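Local coordinates for acyl-CoA dehydrogenase domain protein Tcur3483 (Thermomonospora curvata, PDB 6WY9), which binds FAD and probably catalyses oxidation at a CH-CH group of its substrate, as an acyl-CoA dehydrogenase-type flavoprotein, at residues F62-K67 against S137-V141. Numbering follows the deposited sequence.
Sequences FREVVK and SGDIV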
loop_
_atom_site.group_PDB
_atom_site.type_symbol
_atom_site.label_atom_id
_atom_site.label_comp_id
_atom_site.label_asym_id
_atom_site.label_seq_id
_atom_site.Cartn_x
_atom_site.Cartn_y
_atom_site.Cartn_z
ATOM N N PHE A 62 -7.672 -9.547 -37.512
ATOM C CA PHE A 62 -6.531 -10.205 -36.893
ATOM C C PHE A 62 -5.820 -11.124 -37.887
ATOM O O PHE A 62 -4.613 -10.983 -38.119
ATOM C CB PHE A 62 -6.999 -10.950 -35.648
ATOM C CG PHE A 62 -5.938 -11.780 -34.997
ATOM C CD1 PHE A 62 -4.758 -11.204 -34.557
ATOM C CD2 PHE A 62 -6.142 -13.142 -34.788
ATOM C CE1 PHE A 62 -3.789 -11.974 -33.945
ATOM C CE2 PHE A 62 -5.173 -13.921 -34.182
ATOM C CZ PHE A 62 -4.001 -13.354 -33.761
ATOM N N ARG A 63 -6.558 -12.036 -38.528
ATOM C CA ARG A 63 -5.913 -13.006 -39.413
ATOM C C ARG A 63 -5.248 -12.313 -40.587
ATOM O O ARG A 63 -4.215 -12.772 -41.085
ATOM C CB ARG A 63 -6.925 -14.039 -39.929
ATOM C CG ARG A 63 -7.630 -14.827 -38.862
ATOM C CD ARG A 63 -6.639 -15.563 -38.003
ATOM N NE ARG A 63 -5.712 -16.371 -38.793
ATOM C CZ ARG A 63 -5.810 -17.694 -38.921
ATOM N NH1 ARG A 63 -6.787 -18.354 -38.308
ATOM N NH2 ARG A 63 -4.919 -18.348 -39.660
ATOM N N GLU A 64 -5.860 -11.233 -41.069
ATOM C CA GLU A 64 -5.275 -10.421 -42.132
ATOM C C GLU A 64 -3.881 -9.930 -41.759
ATOM O O GLU A 64 -2.941 -10.004 -42.565
ATOM C CB GLU A 64 -6.200 -9.242 -42.406
ATOM C CG GLU A 64 -6.119 -8.679 -43.787
ATOM C CD GLU A 64 -7.040 -7.492 -43.948
ATOM O OE1 GLU A 64 -6.531 -6.362 -44.143
ATOM O OE2 GLU A 64 -8.272 -7.696 -43.849
ATOM N N VAL A 65 -3.735 -9.390 -40.548
ATOM C CA VAL A 65 -2.419 -8.965 -40.075
ATOM C C VAL A 65 -1.486 -10.162 -39.956
ATOM O O VAL A 65 -0.380 -10.158 -40.505
ATOM C CB VAL A 65 -2.541 -8.216 -38.733
ATOM C CG1 VAL A 65 -1.182 -7.654 -38.298
ATOM C CG2 VAL A 65 -3.572 -7.110 -38.826
ATOM N N VAL A 66 -1.918 -11.202 -39.225
ATOM C CA VAL A 66 -1.050 -12.356 -38.972
ATOM C C VAL A 66 -0.473 -12.873 -40.278
ATOM O O VAL A 66 0.738 -13.102 -40.393
ATOM C CB VAL A 66 -1.810 -13.465 -38.221
ATOM C CG1 VAL A 66 -0.983 -14.759 -38.174
ATOM C CG2 VAL A 66 -2.187 -13.017 -36.793
ATOM N N LYS A 67 -1.334 -13.062 -41.284
ATOM C CA LYS A 67 -0.865 -13.589 -42.562
ATOM C C LYS A 67 0.139 -12.649 -43.211
ATOM O O LYS A 67 1.120 -13.101 -43.813
ATOM C CB LYS A 67 -2.039 -13.846 -43.506
ATOM C CG LYS A 67 -1.608 -14.384 -44.860
ATOM C CD LYS A 67 -0.483 -15.394 -44.675
ATOM C CE LYS A 67 -0.096 -16.113 -45.965
ATOM N NZ LYS A 67 1.313 -16.662 -45.889
ATOM N N SER A 137 4.210 -19.452 -41.292
ATOM C CA SER A 137 3.760 -18.684 -42.451
ATOM C C SER A 137 2.582 -17.779 -42.132
ATOM O O SER A 137 2.068 -17.106 -43.033
ATOM C CB SER A 137 3.372 -19.636 -43.574
ATOM O OG SER A 137 2.379 -20.528 -43.092
ATOM N N GLY A 138 2.138 -17.755 -40.883
ATOM C CA GLY A 138 0.958 -16.999 -40.537
ATOM C C GLY A 138 -0.330 -17.570 -41.072
ATOM O O GLY A 138 -1.294 -16.824 -41.237
ATOM N N ASP A 139 -0.379 -18.870 -41.357
ATOM C CA ASP A 139 -1.605 -19.478 -41.853
ATOM C C ASP A 139 -2.379 -20.250 -40.791
ATOM O O ASP A 139 -3.561 -20.539 -41.006
ATOM C CB ASP A 139 -1.304 -20.412 -43.035
ATOM C CG ASP A 139 -0.865 -19.647 -44.269
ATOM O OD1 ASP A 139 -1.660 -18.834 -44.794
ATOM O OD2 ASP A 139 0.293 -19.831 -44.690
ATOM N N ILE A 140 -1.763 -20.589 -39.661
ATOM C CA ILE A 140 -2.432 -21.340 -38.608
ATOM C C ILE A 140 -2.399 -20.522 -37.329
ATOM O O ILE A 140 -1.319 -20.124 -36.870
ATOM C CB ILE A 140 -1.774 -22.703 -38.358
ATOM C CG1 ILE A 140 -1.884 -23.597 -39.584
ATOM C CG2 ILE A 140 -2.434 -23.374 -37.142
ATOM C CD1 ILE A 140 -0.921 -24.745 -39.537
ATOM N N VAL A 141 -3.569 -20.299 -36.743
ATOM C CA VAL A 141 -3.670 -19.637 -35.448
ATOM C C VAL A 141 -4.376 -20.573 -34.479
ATOM O O VAL A 141 -5.296 -21.303 -34.867
ATOM C CB VAL A 141 -4.393 -18.274 -35.544
ATOM C CG1 VAL A 141 -4.828 -17.769 -34.145
ATOM C CG2 VAL A 141 -3.488 -17.230 -36.231
#
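Arg63 reaches from helix 62-71 to Asp139, where its NH2 gives a weak, bent hydrogen bond (2.9 Å, 123° at the hydrogen) to the backbone O, which lies at the edge of the guanidinium, in its plane. The chain is bent at chi2 (-58°) and chi3 (-53°), which brings one guanidinium face against Val141 CG2, 3.5 Å above the plane and displaced toward the rim. NH1 has stronger partners in Asp185, by a salt bridge, and Thr183 O, whereas NE is buried without a polar partner, its nearest neighbour here being the same methyl. Asp185 OD2 also accepts the Val141 backbone N-H. With Arg63 reduced to an alanine, the Asp185 carboxylate would probably be left short of its positive mate and a gap opened beside Val141. Gly138 ends helix 125-136 in a Schellman motif, its positive phi turning the chain out of the helical N-terminal part of the acyl-CoA dehydrogenase fold toward strand 142-145, where the middle beta domain begins; a side chain there would clash with Val66 O. Lys67 NZ meets this helix end, donating to Ser137 O at 3.0 Å in the carbonyl plane and forming a salt bridge of 3.5 Å to Asp139 OD2. Deeper in, Val141 CG1 approaches the Phe62 ring edge at CE2 (3.9 Å), while Val66 CG1 packs against Val141 CG2.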